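PDB 3MIZ: putative transcriptional regulator protein, LacI family from Rhizobium etli, which probably binds a regulatory DNA region and controls transcription, most likely as a repressor, as other LacI-family proteins do. Local coordinates for residues G118-D121 / L122-L126; L148-D151 / A152-T156; I201-N205 / D206-I210. All blocks are in the same frame, centred on the assembly; numbering follows the deposited sequence.

Contact 1. Residues G118-D121 / L122-L126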
loop_
_atom_site.group_PDB
_atom_site.type_symbol
_atom_site.label_atom_id
_atom_site.label_comp_id
_atom_site.label_asym_id
_atom_site.label_seq_id
_atom_site.Cartn_x
_atom_site.Cartn_y
_atom_site.Cartn_z
ATOM N N GLY A 118 20.403 3.749 -8.740
ATOM C CA GLY A 118 20.048 3.770 -7.332
ATOM C C GLY A 118 20.793 2.723 -6.527
ATOM O O GLY A 118 21.317 3.024 -5.451
ATOM N N ALA A 119 20.847 1.494 -7.037
ATOM C CA ALA A 119 21.535 0.413 -6.336
ATOM C C ALA A 119 23.035 0.667 -6.319
ATOM O O ALA A 119 23.726 0.321 -5.355
ATOM C CB ALA A 119 21.233 -0.931 -6.991
ATOM N N ARG A 120 23.534 1.272 -7.394
ATOM C CA ARG A 120 24.947 1.597 -7.494
ATOM C C ARG A 120 25.321 2.596 -6.397
ATOM O O ARG A 120 26.294 2.396 -5.673
ATOM C CB ARG A 120 25.260 2.205 -8.871
ATOM C CG ARG A 120 26.663 2.808 -8.995
ATOM C CD ARG A 120 26.965 3.279 -10.424
ATOM N NE ARG A 120 26.219 4.474 -10.846
ATOM C CZ ARG A 120 25.442 4.525 -11.931
ATOM N NH1 ARG A 120 25.300 3.447 -12.693
ATOM N NH2 ARG A 120 24.826 5.651 -12.279
ATOM N N ASP A 121 24.546 3.668 -6.280
ATOM C CA ASP A 121 24.831 4.696 -5.288
ATOM C C ASP A 121 24.676 4.209 -3.856
ATOM O O ASP A 121 25.398 4.651 -2.961
ATOM C CB ASP A 121 23.942 5.913 -5.520
ATOM C CG ASP A 121 24.310 6.661 -6.783
ATOM O OD1 ASP A 121 25.452 6.483 -7.260
ATOM O OD2 ASP A 121 23.471 7.429 -7.287
ATOM N N LEU A 122 23.740 3.292 -3.644
ATOM C CA LEU A 122 23.494 2.747 -2.317
ATOM C C LEU A 122 24.647 1.817 -1.944
ATOM O O LEU A 122 25.083 1.785 -0.794
ATOM C CB LEU A 122 22.158 2.000 -2.325
ATOM C CG LEU A 122 21.378 1.803 -1.029
ATOM C CD1 LEU A 122 21.357 3.076 -0.203
ATOM C CD2 LEU A 122 19.966 1.378 -1.393
ATOM N N THR A 123 25.162 1.081 -2.925
ATOM C CA THR A 123 26.272 0.170 -2.668
ATOM C C THR A 123 27.533 0.997 -2.371
ATOM O O THR A 123 28.281 0.692 -1.438
ATOM C CB THR A 123 26.513 -0.775 -3.879
ATOM O OG1 THR A 123 25.336 -1.566 -4.105
ATOM C CG2 THR A 123 27.694 -1.715 -3.612
ATOM N N ARG A 124 27.755 2.057 -3.143
ATOM C CA ARG A 124 28.920 2.922 -2.922
ATOM C C ARG A 124 28.829 3.585 -1.543
ATOM O O ARG A 124 29.849 3.820 -0.878
ATOM C CB ARG A 124 28.993 4.009 -3.999
ATOM C CG ARG A 124 29.284 3.503 -5.410
ATOM C CD ARG A 124 29.110 4.630 -6.419
ATOM N NE ARG A 124 29.911 5.809 -6.087
ATOM C CZ ARG A 124 31.166 6.007 -6.483
ATOM N NH1 ARG A 124 31.783 5.104 -7.235
ATOM N NH2 ARG A 124 31.803 7.121 -6.136
ATOM N N TYR A 125 27.609 3.908 -1.130
ATOM C CA TYR A 125 27.372 4.529 0.171
ATOM C C TYR A 125 27.972 3.647 1.270
ATOM O O TYR A 125 28.698 4.127 2.142
ATOM C CB TYR A 125 25.865 4.712 0.389
ATOM C CG TYR A 125 25.487 5.207 1.769
ATOM C CD1 TYR A 125 25.294 4.315 2.823
ATOM C CD2 TYR A 125 25.332 6.568 2.023
ATOM C CE1 TYR A 125 24.955 4.764 4.096
ATOM C CE2 TYR A 125 24.992 7.030 3.297
ATOM C CZ TYR A 125 24.806 6.124 4.326
ATOM O OH TYR A 125 24.470 6.578 5.582
ATOM N N LEU A 126 27.673 2.355 1.213
ATOM C CA LEU A 126 28.192 1.414 2.191
ATOM C C LEU A 126 29.710 1.273 2.078
ATOM O O LEU A 126 30.411 1.284 3.089
ATOM C CB LEU A 126 27.514 0.055 2.017
ATOM C CG LEU A 126 26.032 0.062 2.407
ATOM C CD1 LEU A 126 25.373 -1.257 2.041
ATOM C CD2 LEU A 126 25.912 0.328 3.921
#

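Contact 2. Residues L148-D151 / A152-T156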
loop_
_atom_site.group_PDB
_atom_site.type_symbol
_atom_site.label_atom_id
_atom_site.label_comp_id
_atom_site.label_asym_id
_atom_site.label_seq_id
_atom_site.Cartn_x
_atom_site.Cartn_y
_atom_site.Cartn_z
ATOM N N LEU A 148 18.136 -5.720 -12.069
ATOM C CA LEU A 148 18.990 -4.567 -12.351
ATOM C C LEU A 148 19.675 -4.058 -11.085
ATOM O O LEU A 148 20.818 -3.625 -11.132
ATOM C CB LEU A 148 18.181 -3.433 -12.972
ATOM C CG LEU A 148 17.610 -3.728 -14.359
ATOM C CD1 LEU A 148 16.813 -2.523 -14.843
ATOM C CD2 LEU A 148 18.748 -4.041 -15.317
ATOM N N ARG A 149 18.977 -4.099 -9.956
ATOM C CA ARG A 149 19.571 -3.645 -8.703
ATOM C C ARG A 149 20.701 -4.592 -8.305
ATOM O O ARG A 149 21.724 -4.167 -7.761
ATOM C CB ARG A 149 18.508 -3.596 -7.601
ATOM C CG ARG A 149 17.382 -2.638 -7.930
ATOM C CD ARG A 149 16.241 -2.719 -6.932
ATOM N NE ARG A 149 15.095 -1.954 -7.412
ATOM C CZ ARG A 149 13.946 -1.839 -6.759
ATOM N NH1 ARG A 149 13.775 -2.438 -5.586
ATOM N NH2 ARG A 149 12.964 -1.120 -7.284
ATOM N N LEU A 150 20.509 -5.875 -8.586
ATOM C CA LEU A 150 21.510 -6.887 -8.273
ATOM C C LEU A 150 22.702 -6.735 -9.217
ATOM O O LEU A 150 23.857 -6.894 -8.807
ATOM C CB LEU A 150 20.911 -8.289 -8.402
ATOM C CG LEU A 150 21.899 -9.453 -8.234
ATOM C CD1 LEU A 150 22.520 -9.433 -6.830
ATOM C CD2 LEU A 150 21.173 -10.760 -8.481
ATOM N N ASP A 151 22.424 -6.421 -10.480
ATOM C CA ASP A 151 23.504 -6.228 -11.446
ATOM C C ASP A 151 24.405 -5.100 -10.945
ATOM O O ASP A 151 25.632 -5.174 -11.043
ATOM C CB ASP A 151 22.966 -5.826 -12.820
ATOM C CG ASP A 151 22.290 -6.969 -13.563
ATOM O OD1 ASP A 151 22.549 -8.157 -13.252
ATOM O OD2 ASP A 151 21.507 -6.662 -14.487
ATOM N N ALA A 152 23.780 -4.053 -10.415
ATOM C CA ALA A 152 24.511 -2.889 -9.916
ATOM C C ALA A 152 25.355 -3.251 -8.709
ATOM O O ALA A 152 26.510 -2.849 -8.610
ATOM C CB ALA A 152 23.547 -1.776 -9.552
ATOM N N PHE A 153 24.770 -4.004 -7.790
ATOM C CA PHE A 153 25.478 -4.418 -6.586
ATOM C C PHE A 153 26.720 -5.215 -6.967
ATOM O O PHE A 153 27.812 -4.971 -6.447
ATOM C CB PHE A 153 24.555 -5.269 -5.711
ATOM C CG PHE A 153 25.215 -5.815 -4.479
ATOM C CD1 PHE A 153 25.699 -4.960 -3.495
ATOM C CD2 PHE A 153 25.348 -7.188 -4.298
ATOM C CE1 PHE A 153 26.307 -5.469 -2.341
ATOM C CE2 PHE A 153 25.952 -7.704 -3.151
ATOM C CZ PHE A 153 26.430 -6.842 -2.172
ATOM N N ARG A 154 26.549 -6.163 -7.883
ATOM C CA ARG A 154 27.660 -6.996 -8.324
ATOM C C ARG A 154 28.815 -6.215 -8.939
ATOM O O ARG A 154 29.960 -6.400 -8.539
ATOM C CB ARG A 154 27.179 -8.050 -9.328
ATOM C CG ARG A 154 26.383 -9.195 -8.727
ATOM C CD ARG A 154 25.917 -10.139 -9.831
ATOM N NE ARG A 154 25.043 -11.203 -9.344
ATOM C CZ ARG A 154 25.446 -12.230 -8.603
ATOM N NH1 ARG A 154 26.721 -12.341 -8.257
ATOM N NH2 ARG A 154 24.573 -13.146 -8.213
ATOM N N ARG A 155 28.537 -5.352 -9.910
ATOM C CA ARG A 155 29.620 -4.594 -10.533
ATOM C C ARG A 155 30.205 -3.485 -9.661
ATOM O O ARG A 155 31.413 -3.257 -9.685
ATOM C CB ARG A 155 29.189 -3.975 -11.863
ATOM C CG ARG A 155 30.342 -3.216 -12.540
ATOM C CD ARG A 155 29.916 -2.508 -13.811
ATOM N NE ARG A 155 30.957 -1.620 -14.336
ATOM C CZ ARG A 155 32.133 -2.020 -14.816
ATOM N NH1 ARG A 155 32.451 -3.309 -14.845
ATOM N NH2 ARG A 155 32.991 -1.125 -15.286
ATOM N N THR A 156 29.364 -2.789 -8.904
ATOM C CA THR A 156 29.869 -1.711 -8.065
ATOM C C THR A 156 30.848 -2.260 -7.047
ATOM O O THR A 156 31.894 -1.656 -6.787
ATOM C CB THR A 156 28.733 -0.977 -7.342
ATOM O OG1 THR A 156 27.982 -1.908 -6.555
ATOM C CG2 THR A 156 27.823 -0.301 -8.355
#

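Contact 3. Residues I201-N205 / D206-I210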
loop_
_atom_site.group_PDB
_atom_site.type_symbol
_atom_site.label_atom_id
_atom_site.label_comp_id
_atom_site.label_asym_id
_atom_site.label_seq_id
_atom_site.Cartn_x
_atom_site.Cartn_y
_atom_site.Cartn_z
ATOM N N ILE A 201 23.816 -5.234 5.268
ATOM C CA ILE A 201 22.933 -6.058 4.443
ATOM C C ILE A 201 22.039 -5.130 3.646
ATOM O O ILE A 201 21.409 -4.216 4.192
ATOM C CB ILE A 201 22.039 -7.014 5.275
ATOM C CG1 ILE A 201 22.899 -8.104 5.924
ATOM C CG2 ILE A 201 21.003 -7.707 4.353
ATOM C CD1 ILE A 201 22.120 -9.068 6.807
HETATM N N MSE A 202 22.013 -5.352 2.342
HETATM C CA MSE A 202 21.189 -4.544 1.465
HETATM C C MSE A 202 19.959 -5.364 1.185
HETATM O O MSE A 202 20.060 -6.513 0.754
HETATM C CB MSE A 202 21.921 -4.239 0.160
HETATM C CG MSE A 202 23.079 -3.288 0.319
HETATM SE SE MSE A 202 23.802 -2.782 -1.392
HETATM C CE MSE A 202 22.440 -1.569 -1.972
ATOM N N SER A 203 18.800 -4.776 1.456
ATOM C CA SER A 203 17.531 -5.448 1.237
ATOM C C SER A 203 17.023 -5.171 -0.173
ATOM O O SER A 203 17.083 -4.030 -0.655
ATOM C CB SER A 203 16.505 -4.955 2.265
ATOM O OG SER A 203 15.263 -5.614 2.101
ATOM N N GLY A 204 16.516 -6.217 -0.825
ATOM C CA GLY A 204 15.986 -6.075 -2.172
ATOM C C GLY A 204 15.136 -4.828 -2.253
ATOM O O GLY A 204 15.249 -4.058 -3.207
ATOM N N ASN A 205 14.273 -4.642 -1.259
ATOM C CA ASN A 205 13.433 -3.448 -1.168
ATOM C C ASN A 205 13.066 -3.173 0.292
ATOM O O ASN A 205 13.380 -3.970 1.185
ATOM C CB ASN A 205 12.167 -3.556 -2.039
ATOM C CG ASN A 205 11.182 -4.603 -1.546
ATOM O OD1 ASN A 205 11.331 -5.163 -0.464
ATOM N ND2 ASN A 205 10.157 -4.864 -2.355
ATOM N N ASP A 206 12.405 -2.046 0.535
ATOM C CA ASP A 206 12.039 -1.667 1.897
ATOM C C ASP A 206 11.118 -2.663 2.593
ATOM O O ASP A 206 11.295 -2.950 3.770
ATOM C CB ASP A 206 11.380 -0.284 1.907
ATOM C CG ASP A 206 12.291 0.799 1.358
ATOM O OD1 ASP A 206 13.521 0.661 1.474
ATOM O OD2 ASP A 206 11.771 1.803 0.826
ATOM N N GLU A 207 10.132 -3.185 1.867
ATOM C CA GLU A 207 9.203 -4.130 2.450
ATOM C C GLU A 207 9.960 -5.290 3.108
ATOM O O GLU A 207 9.687 -5.646 4.253
ATOM C CB GLU A 207 8.256 -4.662 1.364
ATOM C CG GLU A 207 7.043 -5.352 1.920
ATOM C CD GLU A 207 6.055 -5.748 0.847
ATOM O OE1 GLU A 207 5.763 -4.906 -0.032
ATOM O OE2 GLU A 207 5.567 -6.895 0.891
HETATM N N MSE A 208 10.914 -5.858 2.372
HETATM C CA MSE A 208 11.727 -6.981 2.848
HETATM C C MSE A 208 12.556 -6.628 4.092
HETATM O O MSE A 208 12.880 -7.503 4.911
HETATM C CB MSE A 208 12.679 -7.443 1.732
HETATM C CG MSE A 208 12.015 -7.963 0.461
HETATM SE SE MSE A 208 13.340 -8.248 -0.954
HETATM C CE MSE A 208 14.223 -9.755 -0.171
ATOM N N ALA A 209 12.914 -5.353 4.224
ATOM C CA ALA A 209 13.719 -4.897 5.359
ATOM C C ALA A 209 13.037 -5.163 6.688
ATOM O O ALA A 209 13.706 -5.351 7.697
ATOM C CB ALA A 209 14.040 -3.406 5.231
ATOM N N ILE A 210 11.705 -5.170 6.698
ATOM C CA ILE A 210 10.995 -5.438 7.939
ATOM C C ILE A 210 11.457 -6.780 8.513
ATOM O O ILE A 210 11.754 -6.884 9.699
ATOM C CB ILE A 210 9.465 -5.509 7.734
ATOM C CG1 ILE A 210 8.924 -4.149 7.279
ATOM C CG2 ILE A 210 8.787 -5.907 9.055
ATOM C CD1 ILE A 210 7.469 -4.209 6.802
#

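Contact 1. Residues G118-D121 / L122-L126
Thr123 reaches back one helical turn to Ala119 with both its backbone and its side chain. Its OG1 gives a hydrogen bond of 2.8 Å to Ala119 O, and its N gives another of 2.9 Å to the same oxygen; the two donors arrive from opposite faces of the carbonyl plane. OG1 gets there because chi1 of -61° sets it beside the backbone N and anti to the carbonyl carbon. A threonine thus buries its hydroxyl in a helix by spending the proton on a carbonyl of the turn before. A valine here would probably leave Ala119 O with just the backbone N-H of that residue as donor. The other backbone bonds keep the same i to i+4 pattern, among them Arg124 N to Arg120 O at 2.9 Å.

Among the charged residues, Arg120 and Arg124 run side by side, their stems meeting at 4.0 Å between Arg120 CG and Arg124 CD, while their guanidinium planes turn 72° apart. Asp121 OD1 stays 4.7 Å from Arg124 NE, not a salt bridge, and Asp121 OD2 bonds Gln117 instead. Charged residues, the arginines with long flexible stems, suit this more open side.

The apolar side of helix 115-127 is inserted between its neighbours: small Ala119 and Thr123 lie against helix 144-160, Leu122 and Leu126 on Met202 of strand 200-203, and Leu122 and Tyr125 on Leu284 of strand 277-285.

Contact 2. Residues L148-D151 / A152-T156
Arg154 crosses Leu150 at a slant, one turn further along helix 144-160, the helix of a beta-alpha-beta crossover that links parallel strands 134-138 and 167-174 in the periplasmic binding protein-like fold. From CB the arginine starts close to the backbone, 3.6 Å from Leu150 O. CG comes nearer still to that oxygen, at 3.4 Å, because chi1 of -74° swings it back beside its own backbone N. CD, 4.0 Å from Leu150 O, carries the extended chain on, and NE then passes 3.8 Å from Leu150 CG. Farther out, NH2 is 4.2 Å from Leu150 CD2, while NH1 makes a salt bridge with Glu164. Arginine suits this partly exposed place, since its stem follows the backbone carbonyl, the start of its guanidinium passes the leucine, and its charge reaches a carboxylate.

Leu150 itself is turned to the sheet, touching Tyr136 and Ile169, and Phe153 extends the same apolar layer onto Ile134 and Leu167. Ala152 is small enough to let helix 115-127 come close at Ala119. Arg149, in contrast, places NE in a salt bridge with Asp115. Beneath the arginine, the backbone bond from Arg154 N to Leu150 O is 2.9 Å long and nearly straight, with 169° at the hydrogen.

Contact 3. Residues I201-N205 / D206-I210
Asn205 and Met208, a selenomethionine, cross at about a right angle where strand 200-203 turns into helix 206-217. Asn205 is the N-cap: its OD1 accepts from Met208 N at 2.9 Å. The bond is nearly straight, with 169° at the hydrogen, and the donor lies a little out of the amide plane. With chi1 of 68°, CG sits between the backbone N and the carbonyl carbon, which turns the amide over the first turn. Asparagine suits the position because its short chain brings a carbonyl to an N-H that has no residue one turn earlier in the helix to accept it.

Met208 CG packs against the same OD1, and with no side chain at Gly204 the bent end brings SE within 3.6 Å of Gly204 CA. Glu207 runs alongside Asn205, pointing the same way, its carboxylate plane 26° from the amide.

On the strand side, Ser203 OG, extending beside its own carbonyl carbon, donates to Asn205 O at 2.7 Å, closing the turn. That oxygen also takes a weak bond from Ala209 N.

The Asp206 carboxylate accepts from Phe235 N at OD2 and is hydrogen-bonded to Thr248 OG1 at OD1. Strand 200-203 lies between 134-138 and 228-230 in the sheet, with Met202 facing helix 115-127 and Ile201 facing helix 184-192, while Glu207 and Ile210 pack on Thr237 and Leu242 of the second subunit.

The three contacts come in series along the chain yet meet in one layered domain core. Contacts 1 and 2, with centres about 9 Å apart, bring helices 115-127 and 144-160 together: Ala119 CB lies 3.4 Å from Arg149 O, and Thr123 OG1 is 3.5 Å from Phe153 CD1. Met202 of contact 3, also a selenomethionine, packs on both helices, its SE 3.3 Å from Thr123 OG1 and 3.6 Å from Phe153 CD1. A polar thread joins contacts 2 and 3, whose centres are about 15 Å apart: Arg149 NH1 probably donates to Gly204 O at 3.2 Å, tying the crossover helix to the turn before Asn205.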